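Long-range contacts in mitochondrial edited mRNA stability factor 1 (Trypanosoma brucei, PDB 6NL1), which processes the 5' ends of mitochondrial mRNAs as a Nudix-family enzyme and probably contributes to the stability of edited transcripts: residues S99-K103 and F177-I183; Y139-E145 and T159-Y164; Y200-F206 and V290-E296. All coordinates share one frame; numbering follows the deposited sequence.

Contact 1 of 3, residues S99-K103 and F177-I183; sequences SFVYK and FGSERGI
Phe-100 and Gly-178 form a hydrogen-bonded pair of an antiparallel β-ladder between strands 100-107 and 171-178, at the point where the second strand turns into helix 180-193. The contact therefore joins the start of strand 100-107 to the strand-to-helix corner of the four-stranded antiparallel sheet.

Backbone bonds set the register. Phe-100 N donates to Gly-178 O at 3.0 Å in a bent bond, while the return bond from Gly-178 N to Phe-100 O is straighter at 160°. The next pair, Val-101 with Phe-177, is non-hydrogen-bonded; both its side chains lie on one face of the sheet, pointing the same way, with Val-101 CG1 3.6 Å from Phe-177 CE1. Pro-89 and Phe-93 extend this apolar layer.

On the other face the helix start supplies the partners. Glu-180 crosses the Phe-100 ring at about a right angle: its CG makes a CH-pi contact 3.5 Å from the ring centroid, and its carboxylate plane stacks over the ring with a tilt of 29°. A bend at chi2 (-87°) turns the acid back over this ring. Ile-183 CG2 lies over a face of the Tyr-102 ring, and its CD1 approaches Tyr-102 CD1 to 3.3 Å. Lys-85 of strand 84-86 touches both Phe-100 and Tyr-102.

Polar side chains complete the corner. Ser-179 is the N-cap residue, its OG accepting a 2.9 Å bond from Gly-182 N, which ties down the first turn from which Glu-180 and Ile-183 project. One glutamate side chain thus serves two aromatic residues: its CG packs on Phe-100, while Tyr-102 OH donates to the syn lone pair of Glu-180 OE1 at 2.7 Å.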
loop_
_atom_site.group_PDB
_atom_site.type_symbol
_atom_site.label_atom_id
_atom_site.label_comp_id
_atom_site.label_asym_id
_atom_site.label_seq_id
_atom_site.Cartn_x
_atom_site.Cartn_y
_atom_site.Cartn_z
ATOM N N SER A 99 -11.669 5.012 27.690
ATOM C CA SER A 99 -11.678 3.630 27.203
ATOM C C SER A 99 -10.543 2.805 27.813
ATOM O O SER A 99 -9.621 3.353 28.412
ATOM C CB SER A 99 -11.550 3.608 25.680
ATOM O OG SER A 99 -10.230 3.947 25.291
ATOM N N PHE A 100 -10.612 1.486 27.654
ATOM C CA PHE A 100 -9.544 0.604 28.130
ATOM C C PHE A 100 -8.312 0.683 27.235
ATOM O O PHE A 100 -8.428 0.867 26.022
ATOM C CB PHE A 100 -10.030 -0.848 28.225
ATOM C CG PHE A 100 -11.135 -1.043 29.214
ATOM C CD1 PHE A 100 -10.855 -1.209 30.559
ATOM C CD2 PHE A 100 -12.457 -1.021 28.805
ATOM C CE1 PHE A 100 -11.879 -1.371 31.479
ATOM C CE2 PHE A 100 -13.483 -1.180 29.715
ATOM C CZ PHE A 100 -13.195 -1.357 31.055
ATOM N N VAL A 101 -7.138 0.538 27.840
ATOM C CA VAL A 101 -5.890 0.612 27.102
ATOM C C VAL A 101 -5.043 -0.629 27.318
ATOM O O VAL A 101 -4.773 -1.012 28.445
ATOM C CB VAL A 101 -5.049 1.830 27.532
ATOM C CG1 VAL A 101 -3.947 2.081 26.505
ATOM C CG2 VAL A 101 -5.941 3.055 27.695
ATOM N N TYR A 102 -4.618 -1.249 26.226
ATOM C CA TYR A 102 -3.698 -2.367 26.304
ATOM C C TYR A 102 -2.473 -2.119 25.440
ATOM O O TYR A 102 -2.516 -1.373 24.462
ATOM C CB TYR A 102 -4.371 -3.661 25.854
ATOM C CG TYR A 102 -5.387 -4.219 26.825
ATOM C CD1 TYR A 102 -6.640 -3.628 26.970
ATOM C CD2 TYR A 102 -5.107 -5.354 27.572
ATOM C CE1 TYR A 102 -7.576 -4.145 27.840
ATOM C CE2 TYR A 102 -6.033 -5.882 28.441
ATOM C CZ TYR A 102 -7.266 -5.274 28.575
ATOM O OH TYR A 102 -8.186 -5.800 29.446
ATOM N N LYS A 103 -1.388 -2.788 25.793
ATOM C CA LYS A 103 -0.117 -2.629 25.110
ATOM C C LYS A 103 0.365 -3.967 24.565
ATOM O O LYS A 103 0.206 -5.013 25.204
ATOM C CB LYS A 103 0.905 -2.082 26.103
ATOM C CG LYS A 103 2.265 -1.846 25.548
ATOM C CD LYS A 103 3.192 -1.331 26.638
ATOM C CE LYS A 103 3.498 -2.417 27.646
ATOM N NZ LYS A 103 4.735 -2.117 28.413
ATOM N N PHE A 177 -6.866 0.932 22.074
ATOM C CA PHE A 177 -7.869 1.671 22.840
ATOM C C PHE A 177 -9.260 1.225 22.412
ATOM O O PHE A 177 -9.619 1.320 21.235
ATOM C CB PHE A 177 -7.752 3.175 22.575
ATOM C CG PHE A 177 -6.385 3.731 22.808
ATOM C CD1 PHE A 177 -6.050 4.279 24.032
ATOM C CD2 PHE A 177 -5.429 3.697 21.799
ATOM C CE1 PHE A 177 -4.783 4.796 24.249
ATOM C CE2 PHE A 177 -4.165 4.210 22.006
ATOM C CZ PHE A 177 -3.838 4.762 23.234
ATOM N N GLY A 178 -10.048 0.741 23.359
ATOM C CA GLY A 178 -11.411 0.362 23.054
ATOM C C GLY A 178 -12.104 -0.228 24.254
ATOM O O GLY A 178 -11.608 -0.104 25.372
ATOM N N SER A 179 -13.251 -0.864 24.021
ATOM C CA SER A 179 -13.959 -1.587 25.079
ATOM C C SER A 179 -13.268 -2.926 25.348
ATOM O O SER A 179 -12.484 -3.403 24.519
ATOM C CB SER A 179 -15.407 -1.837 24.660
ATOM O OG SER A 179 -15.457 -2.741 23.567
ATOM N N GLU A 180 -13.564 -3.540 26.491
ATOM C CA GLU A 180 -13.003 -4.851 26.827
ATOM C C GLU A 180 -13.359 -5.887 25.765
ATOM O O GLU A 180 -12.532 -6.718 25.379
ATOM C CB GLU A 180 -13.522 -5.335 28.185
ATOM C CG GLU A 180 -13.099 -4.481 29.377
ATOM C CD GLU A 180 -11.749 -4.887 29.953
ATOM O OE1 GLU A 180 -10.884 -5.366 29.187
ATOM O OE2 GLU A 180 -11.559 -4.732 31.179
ATOM N N ARG A 181 -14.601 -5.828 25.297
ATOM C CA ARG A 181 -15.096 -6.762 24.291
ATOM C C ARG A 181 -14.468 -6.493 22.929
ATOM O O ARG A 181 -14.075 -7.421 22.225
ATOM C CB ARG A 181 -16.619 -6.664 24.186
ATOM C CG ARG A 181 -17.247 -7.663 23.226
ATOM C CD ARG A 181 -18.766 -7.518 23.214
ATOM N NE ARG A 181 -19.308 -7.419 24.570
ATOM C CZ ARG A 181 -20.604 -7.347 24.860
ATOM N NH1 ARG A 181 -21.505 -7.368 23.888
ATOM N NH2 ARG A 181 -20.998 -7.259 26.124
ATOM N N GLY A 182 -14.395 -5.218 22.549
ATOM C CA GLY A 182 -13.730 -4.836 21.316
ATOM C C GLY A 182 -12.279 -5.296 21.324
ATOM O O GLY A 182 -11.792 -5.864 20.348
ATOM N N ILE A 183 -11.597 -5.075 22.441
ATOM C CA ILE A 183 -10.195 -5.460 22.564
ATOM C C ILE A 183 -10.026 -6.978 22.516
ATOM O O ILE A 183 -9.106 -7.488 21.871
ATOM C CB ILE A 183 -9.539 -4.837 23.818
ATOM C CG1 ILE A 183 -9.164 -3.387 23.509
ATOM C CG2 ILE A 183 -8.288 -5.616 24.222
ATOM C CD1 ILE A 183 -8.803 -2.575 24.705
#

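Contact 2 of 3, residues Y139-E145 and T159-Y164; sequences YPERLSE and TQWGAY
The guanidinium of Arg-142 lies between the Tyr-164 ring on one face and the backbone around Gln-160 and Trp-161 on the other. The ring side is a cation-pi stack: planes 25° apart, with Arg-142 CZ 3.8 Å from the Tyr-164 ring centroid and the approach displaced toward the rim, where Arg-142 NH1 meets Tyr-164 CE1. Over the opposite face sit Gln-160 O and Trp-161 CA. At the edge, Gly-162 O lies almost exactly in the guanidinium plane and accepts from Arg-142 NE at 2.7 Å with an angle of 163°; NH2 adds a weak second bond to the same oxygen. The chain reaches this position through a bend at chi3 (56°) after an extended chi2.

An edge-to-face aromatic pair flanks the arginine. The edge of Trp-161 points at the face of Tyr-139, with nearly perpendicular planes and centroids 5.4 Å apart, and Trp-161 CE3 also meets Arg-142 CD. Tyr-164 OH comes to the edge of the Tyr-139 ring, but its hydrogen-bond partners are Asp-171 at the start of strand 171-178 and a water that also binds Tyr-139 N.

Further waters join the two loop segments. One accepts from Tyr-164 N and donates to Arg-142 O; another takes a 2.9 Å bond from Arg-142 NH2 and gives a weak one to Thr-159 O. Alongside, Glu-145 CB packs 3.5 Å from Ala-163 N.

Both segments belong to the surface connection between strands 132-137 and 171-178. Here one arginine takes the place of a β-ladder: one carbonyl oxygen at the edge and an aromatic face hold the guanidinium, an arrangement consistent with fixing its orientation through directional bonds and stacking, while Asp-171 anchors the Tyr-164 hydroxyl and so probably steadies the ring under the guanidinium.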
loop_
_atom_site.group_PDB
_atom_site.type_symbol
_atom_site.label_atom_id
_atom_site.label_comp_id
_atom_site.label_asym_id
_atom_site.label_seq_id
_atom_site.Cartn_x
_atom_site.Cartn_y
_atom_site.Cartn_z
ATOM N N TYR A 139 12.401 2.274 20.814
ATOM C CA TYR A 139 13.710 2.902 21.039
ATOM C C TYR A 139 14.097 3.736 19.828
ATOM O O TYR A 139 15.014 3.368 19.090
ATOM C CB TYR A 139 14.789 1.838 21.288
ATOM C CG TYR A 139 14.418 0.862 22.382
ATOM C CD1 TYR A 139 14.332 1.279 23.706
ATOM C CD2 TYR A 139 14.149 -0.469 22.096
ATOM C CE1 TYR A 139 13.985 0.397 24.713
ATOM C CE2 TYR A 139 13.802 -1.366 23.104
ATOM C CZ TYR A 139 13.721 -0.921 24.407
ATOM O OH TYR A 139 13.371 -1.792 25.405
ATOM N N PRO A 140 13.388 4.853 19.610
ATOM C CA PRO A 140 13.509 5.680 18.398
ATOM C C PRO A 140 14.924 6.193 18.123
ATOM O O PRO A 140 15.289 6.394 16.967
ATOM C CB PRO A 140 12.550 6.861 18.673
ATOM C CG PRO A 140 12.309 6.835 20.184
ATOM C CD PRO A 140 12.365 5.376 20.538
ATOM N N GLU A 141 15.708 6.409 19.168
ATOM C CA GLU A 141 17.063 6.919 18.994
ATOM C C GLU A 141 17.886 5.939 18.173
ATOM O O GLU A 141 18.804 6.331 17.469
ATOM C CB GLU A 141 17.740 7.147 20.350
ATOM C CG GLU A 141 16.976 8.075 21.278
ATOM C CD GLU A 141 16.873 9.488 20.731
ATOM O OE1 GLU A 141 17.912 10.048 20.319
ATOM O OE2 GLU A 141 15.749 10.035 20.703
ATOM N N ARG A 142 17.566 4.658 18.274
ATOM C CA ARG A 142 18.307 3.659 17.512
ATOM C C ARG A 142 18.109 3.855 16.012
ATOM O O ARG A 142 18.951 3.454 15.207
ATOM C CB ARG A 142 17.925 2.243 17.943
ATOM C CG ARG A 142 18.297 1.934 19.406
ATOM C CD ARG A 142 18.146 0.443 19.749
ATOM N NE ARG A 142 18.937 -0.404 18.855
ATOM C CZ ARG A 142 18.844 -1.732 18.789
ATOM N NH1 ARG A 142 18.000 -2.381 19.573
ATOM N NH2 ARG A 142 19.597 -2.411 17.935
ATOM N N LEU A 143 17.005 4.494 15.633
ATOM C CA LEU A 143 16.730 4.705 14.217
ATOM C C LEU A 143 17.595 5.811 13.622
ATOM O O LEU A 143 17.687 5.937 12.405
ATOM C CB LEU A 143 15.247 4.970 13.965
ATOM C CG LEU A 143 14.315 3.800 14.286
ATOM C CD1 LEU A 143 12.847 4.227 14.172
ATOM C CD2 LEU A 143 14.622 2.613 13.383
ATOM N N SER A 144 18.258 6.584 14.479
ATOM C CA SER A 144 19.187 7.608 13.995
ATOM C C SER A 144 20.637 7.145 14.007
ATOM O O SER A 144 21.536 7.929 13.702
ATOM C CB SER A 144 19.042 8.906 14.796
ATOM O OG SER A 144 17.822 9.556 14.472
ATOM N N GLU A 145 20.862 5.882 14.377
ATOM C CA GLU A 145 22.202 5.280 14.344
ATOM C C GLU A 145 22.484 4.625 12.987
ATOM O O GLU A 145 21.597 4.001 12.395
ATOM C CB GLU A 145 22.333 4.202 15.435
ATOM C CG GLU A 145 22.147 4.700 16.859
ATOM C CD GLU A 145 23.255 5.645 17.286
ATOM O OE1 GLU A 145 24.364 5.555 16.713
ATOM O OE2 GLU A 145 23.014 6.487 18.179
ATOM N N THR A 159 24.831 -4.416 18.010
ATOM C CA THR A 159 24.784 -4.560 19.461
ATOM C C THR A 159 23.358 -4.485 20.005
ATOM O O THR A 159 22.434 -5.091 19.459
ATOM C CB THR A 159 25.669 -3.504 20.172
ATOM O OG1 THR A 159 25.457 -2.214 19.582
ATOM C CG2 THR A 159 27.142 -3.870 20.054
ATOM N N GLN A 160 23.190 -3.728 21.082
ATOM C CA GLN A 160 21.912 -3.618 21.765
ATOM C C GLN A 160 21.417 -2.173 21.738
ATOM O O GLN A 160 20.291 -1.888 22.145
ATOM C CB GLN A 160 22.066 -4.102 23.209
ATOM C CG GLN A 160 20.807 -4.036 24.053
ATOM C CD GLN A 160 21.056 -4.473 25.484
ATOM O OE1 GLN A 160 22.117 -5.010 25.804
ATOM N NE2 GLN A 160 20.079 -4.242 26.353
ATOM N N TRP A 161 22.257 -1.262 21.250
ATOM C CA TRP A 161 21.938 0.166 21.288
ATOM C C TRP A 161 22.297 0.937 20.021
ATOM O O TRP A 161 22.094 2.150 19.939
ATOM C CB TRP A 161 22.589 0.832 22.502
ATOM C CG TRP A 161 21.799 0.638 23.754
ATOM C CD1 TRP A 161 22.213 0.029 24.903
ATOM C CD2 TRP A 161 20.440 1.035 23.975
ATOM N NE1 TRP A 161 21.200 0.037 25.833
ATOM C CE2 TRP A 161 20.101 0.646 25.286
ATOM C CE3 TRP A 161 19.479 1.685 23.192
ATOM C CZ2 TRP A 161 18.840 0.885 25.831
ATOM C CZ3 TRP A 161 18.227 1.921 23.734
ATOM C CH2 TRP A 161 17.920 1.521 25.041
ATOM N N GLY A 162 22.841 0.240 19.036
ATOM C CA GLY A 162 23.150 0.878 17.775
ATOM C C GLY A 162 22.043 0.634 16.767
ATOM O O GLY A 162 20.896 0.360 17.132
ATOM N N ALA A 163 22.406 0.726 15.493
ATOM C CA ALA A 163 21.492 0.508 14.385
ATOM C C ALA A 163 20.834 -0.859 14.475
ATOM O O ALA A 163 21.429 -1.808 14.979
ATOM C CB ALA A 163 22.245 0.633 13.076
ATOM N N TYR A 164 19.603 -0.955 13.985
ATOM C CA TYR A 164 18.967 -2.253 13.773
ATOM C C TYR A 164 19.510 -2.851 12.483
ATOM O O TYR A 164 19.801 -2.126 11.539
ATOM C CB TYR A 164 17.446 -2.106 13.654
ATOM C CG TYR A 164 16.727 -1.836 14.961
ATOM C CD1 TYR A 164 16.522 -2.854 15.893
ATOM C CD2 TYR A 164 16.233 -0.572 15.252
ATOM C CE1 TYR A 164 15.855 -2.609 17.087
ATOM C CE2 TYR A 164 15.566 -0.318 16.442
ATOM C CZ TYR A 164 15.377 -1.336 17.350
ATOM O OH TYR A 164 14.711 -1.069 18.519
HETATM O O HOH W 1 12.483 0.837 18.314
HETATM O O HOH W 2 18.532 1.586 13.053
HETATM O O HOH W 3 17.527 -1.614 22.506
HETATM O O HOH W 4 20.039 -5.112 16.926
#

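Contact 3 of 3, residues Y200-F206 and V290-E296; sequences YVRLGIF and VRYFVAE. With SO4 (sulfate ion), chain B.
The nucleotide site of this Nudix-family protein is built partly on this parallel β-ladder: Arg-202 and Tyr-292, which bind GDP in another structure of the protein, are paired residues on neighbouring strands, their CA atoms 5.0 Å apart. In the present model a sulfate, probably from the crystallisation liquor, bridges their side chains. Tyr-292 OH donates to its O3 at 2.7 Å, with that oxygen at the edge of the ring and in its plane. Arg-202 NE contributes weak bonds to O1, at 3.1 Å, and O2, and Leu-239 N is a further donor.

The Arg-202 chain bends at chi2 (-63°), so that CG rests 3.7 Å from Val-290 CG1 and NE faces the anion. Arg-202 NH1 turns back to Val-201 O at 2.9 Å, in the guanidinium plane but above the carbonyl plane, and weakly to Lys-242 O, which would steady its orientation. Arg-202 CB also packs against Tyr-292 CE1, bringing the two sulfate-binding side chains into direct contact.

Six backbone hydrogen bonds run down the ladder, from Arg-291 N to Tyr-200 O (173° at the hydrogen) as far as Phe-206 N to Ala-295 O. Arg-202, for example, bonds through N to Arg-291 O and through O to Phe-293 N, the residues flanking its partner Tyr-292, as in parallel pairing; the strand axes differ by 22°. At the far end the Phe-206 ring is covered on one face by Glu-296 CB, 3.9 Å from its centroid; the Glu-296 carboxylate forms a salt bridge with Arg-208.

On the face bearing Val-201, Leu-203, Ile-205, Phe-293 and Ala-295, helix 250-262 packs through Ala-254, Thr-257 and Leu-258. Strand 200-207 also pairs with strand 216-223, and strand 290-296 with strand 272-277, so both partners of this ladder are interior to the mixed sheet.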
loop_
_atom_site.group_PDB
_atom_site.type_symbol
_atom_site.label_atom_id
_atom_site.label_comp_id
_atom_site.label_asym_id
_atom_site.label_seq_id
_atom_site.Cartn_x
_atom_site.Cartn_y
_atom_site.Cartn_z
ATOM N N TYR A 200 0.608 -5.420 -0.037
ATOM C CA TYR A 200 0.109 -4.671 -1.175
ATOM C C TYR A 200 0.079 -5.622 -2.368
ATOM O O TYR A 200 0.877 -6.561 -2.450
ATOM C CB TYR A 200 1.046 -3.504 -1.489
ATOM C CG TYR A 200 0.900 -2.296 -0.577
ATOM C CD1 TYR A 200 1.804 -1.239 -0.646
ATOM C CD2 TYR A 200 -0.158 -2.194 0.320
ATOM C CE1 TYR A 200 1.671 -0.117 0.161
ATOM C CE2 TYR A 200 -0.306 -1.075 1.139
ATOM C CZ TYR A 200 0.610 -0.039 1.052
ATOM O OH TYR A 200 0.485 1.067 1.860
ATOM N N VAL A 201 -0.839 -5.386 -3.291
ATOM C CA VAL A 201 -0.895 -6.167 -4.514
ATOM C C VAL A 201 -0.925 -5.242 -5.711
ATOM O O VAL A 201 -1.488 -4.144 -5.648
ATOM C CB VAL A 201 -2.138 -7.105 -4.567
ATOM C CG1 VAL A 201 -2.024 -8.173 -3.502
ATOM C CG2 VAL A 201 -3.464 -6.299 -4.433
ATOM N N ARG A 202 -0.300 -5.683 -6.794
ATOM C CA ARG A 202 -0.332 -4.946 -8.043
ATOM C C ARG A 202 -0.701 -5.949 -9.132
ATOM O O ARG A 202 -0.072 -6.994 -9.264
ATOM C CB ARG A 202 1.021 -4.288 -8.330
ATOM C CG ARG A 202 1.427 -3.192 -7.351
ATOM C CD ARG A 202 0.450 -1.996 -7.386
ATOM N NE ARG A 202 0.890 -0.937 -6.473
ATOM C CZ ARG A 202 0.478 -0.807 -5.212
ATOM N NH1 ARG A 202 -0.391 -1.667 -4.689
ATOM N NH2 ARG A 202 0.935 0.188 -4.466
ATOM N N LEU A 203 -1.758 -5.656 -9.874
ATOM C CA LEU A 203 -2.149 -6.501 -10.986
ATOM C C LEU A 203 -1.751 -5.766 -12.251
ATOM O O LEU A 203 -2.454 -4.865 -12.700
ATOM C CB LEU A 203 -3.659 -6.804 -10.972
ATOM C CG LEU A 203 -4.053 -8.174 -11.545
ATOM C CD1 LEU A 203 -5.570 -8.420 -11.491
ATOM C CD2 LEU A 203 -3.536 -8.341 -12.967
ATOM N N GLY A 204 -0.604 -6.145 -12.801
ATOM C CA GLY A 204 -0.104 -5.552 -14.023
ATOM C C GLY A 204 -0.894 -5.992 -15.247
ATOM O O GLY A 204 -0.616 -7.028 -15.865
ATOM N N ILE A 205 -1.896 -5.194 -15.590
ATOM C CA ILE A 205 -2.635 -5.362 -16.825
ATOM C C ILE A 205 -1.770 -4.866 -17.971
ATOM O O ILE A 205 -1.198 -3.776 -17.888
ATOM C CB ILE A 205 -3.944 -4.552 -16.768
ATOM C CG1 ILE A 205 -4.916 -5.213 -15.793
ATOM C CG2 ILE A 205 -4.583 -4.478 -18.125
ATOM C CD1 ILE A 205 -5.469 -6.532 -16.299
ATOM N N PHE A 206 -1.646 -5.669 -19.024
ATOM C CA PHE A 206 -0.828 -5.272 -20.170
ATOM C C PHE A 206 -1.512 -5.612 -21.491
ATOM O O PHE A 206 -2.363 -6.498 -21.563
ATOM C CB PHE A 206 0.584 -5.894 -20.109
ATOM C CG PHE A 206 0.620 -7.389 -20.401
ATOM C CD1 PHE A 206 0.505 -8.321 -19.370
ATOM C CD2 PHE A 206 0.772 -7.857 -21.701
ATOM C CE1 PHE A 206 0.539 -9.697 -19.632
ATOM C CE2 PHE A 206 0.813 -9.231 -21.973
ATOM C CZ PHE A 206 0.688 -10.149 -20.940
ATOM N N VAL A 290 5.190 -6.152 -1.663
ATOM C CA VAL A 290 4.254 -5.967 -2.749
ATOM C C VAL A 290 4.242 -7.241 -3.601
ATOM O O VAL A 290 5.283 -7.677 -4.079
ATOM C CB VAL A 290 4.663 -4.769 -3.626
ATOM C CG1 VAL A 290 3.687 -4.596 -4.756
ATOM C CG2 VAL A 290 4.761 -3.479 -2.782
ATOM N N ARG A 291 3.064 -7.836 -3.775
ATOM C CA ARG A 291 2.914 -9.021 -4.615
ATOM C C ARG A 291 2.396 -8.639 -5.991
ATOM O O ARG A 291 1.415 -7.895 -6.124
ATOM C CB ARG A 291 1.963 -10.027 -3.971
ATOM C CG ARG A 291 2.497 -10.633 -2.706
ATOM C CD ARG A 291 2.425 -12.134 -2.780
ATOM N NE ARG A 291 3.601 -12.763 -2.189
ATOM C CZ ARG A 291 3.738 -14.072 -2.032
ATOM N NH1 ARG A 291 2.770 -14.892 -2.426
ATOM N NH2 ARG A 291 4.843 -14.561 -1.483
ATOM N N TYR A 292 3.061 -9.160 -7.008
ATOM C CA TYR A 292 2.771 -8.803 -8.387
ATOM C C TYR A 292 2.055 -9.914 -9.134
ATOM O O TYR A 292 2.245 -11.105 -8.853
ATOM C CB TYR A 292 4.068 -8.412 -9.115
ATOM C CG TYR A 292 4.576 -7.070 -8.671
ATOM C CD1 TYR A 292 4.163 -5.904 -9.312
ATOM C CD2 TYR A 292 5.419 -6.954 -7.574
ATOM C CE1 TYR A 292 4.603 -4.659 -8.888
ATOM C CE2 TYR A 292 5.868 -5.708 -7.141
ATOM C CZ TYR A 292 5.452 -4.567 -7.800
ATOM O OH TYR A 292 5.894 -3.326 -7.387
ATOM N N PHE A 293 1.228 -9.495 -10.083
ATOM C CA PHE A 293 0.509 -10.390 -10.982
ATOM C C PHE A 293 0.561 -9.750 -12.358
ATOM O O PHE A 293 0.734 -8.534 -12.461
ATOM C CB PHE A 293 -0.956 -10.525 -10.543
ATOM C CG PHE A 293 -1.126 -11.094 -9.159
ATOM C CD1 PHE A 293 -1.402 -12.448 -8.981
ATOM C CD2 PHE A 293 -0.993 -10.276 -8.034
ATOM C CE1 PHE A 293 -1.558 -12.983 -7.705
ATOM C CE2 PHE A 293 -1.142 -10.797 -6.759
ATOM C CZ PHE A 293 -1.421 -12.154 -6.590
ATOM N N VAL A 294 0.420 -10.550 -13.411
ATOM C CA VAL A 294 0.224 -9.995 -14.747
ATOM C C VAL A 294 -1.010 -10.596 -15.388
ATOM O O VAL A 294 -1.387 -11.732 -15.088
ATOM C CB VAL A 294 1.425 -10.240 -15.691
ATOM C CG1 VAL A 294 2.684 -9.564 -15.154
ATOM C CG2 VAL A 294 1.633 -11.740 -15.934
ATOM N N ALA A 295 -1.639 -9.830 -16.272
ATOM C CA ALA A 295 -2.739 -10.350 -17.075
ATOM C C ALA A 295 -2.827 -9.563 -18.370
ATOM O O ALA A 295 -2.737 -8.327 -18.372
ATOM C CB ALA A 295 -4.055 -10.272 -16.315
ATOM N N GLU A 296 -2.996 -10.279 -19.475
ATOM C CA GLU A 296 -3.155 -9.630 -20.762
ATOM C C GLU A 296 -4.621 -9.297 -20.994
ATOM O O GLU A 296 -5.502 -10.097 -20.683
ATOM C CB GLU A 296 -2.631 -10.515 -21.897
ATOM C CG GLU A 296 -2.817 -9.866 -23.261
ATOM C CD GLU A 296 -2.158 -10.619 -24.402
ATOM O OE1 GLU A 296 -1.491 -11.652 -24.165
ATOM O OE2 GLU A 296 -2.313 -10.159 -25.549
HETATM S S SO4 B . 4.079 -0.259 -8.558
HETATM O O1 SO4 B . 2.680 -0.063 -8.910
HETATM O O2 SO4 B . 4.194 -0.072 -7.112
HETATM O O3 SO4 B . 4.558 -1.584 -8.933
HETATM O O4 SO4 B . 4.901 0.722 -9.262
#

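In the fold
Contacts 1 and 3 are both partly buried, contact 3 with more buried residues (six against two) and nearer the centre of the chain; contact 2 lies at the surface. Contacts 1 and 3 both rest on β-ladders, antiparallel in the first and parallel in the second, in different sheets on opposite sides of the chain's centre, their centres about 38 Å apart. Contact 2 has no ladder and relies on arginine, aromatic rings and water; it closes a loop between two strands of the sheet that carries contact 1. Helix 180-193, starting in contact 1, is followed in the chain by strand 200-207 of contact 3. Contact 3 alone holds annotated ligand-binding residues.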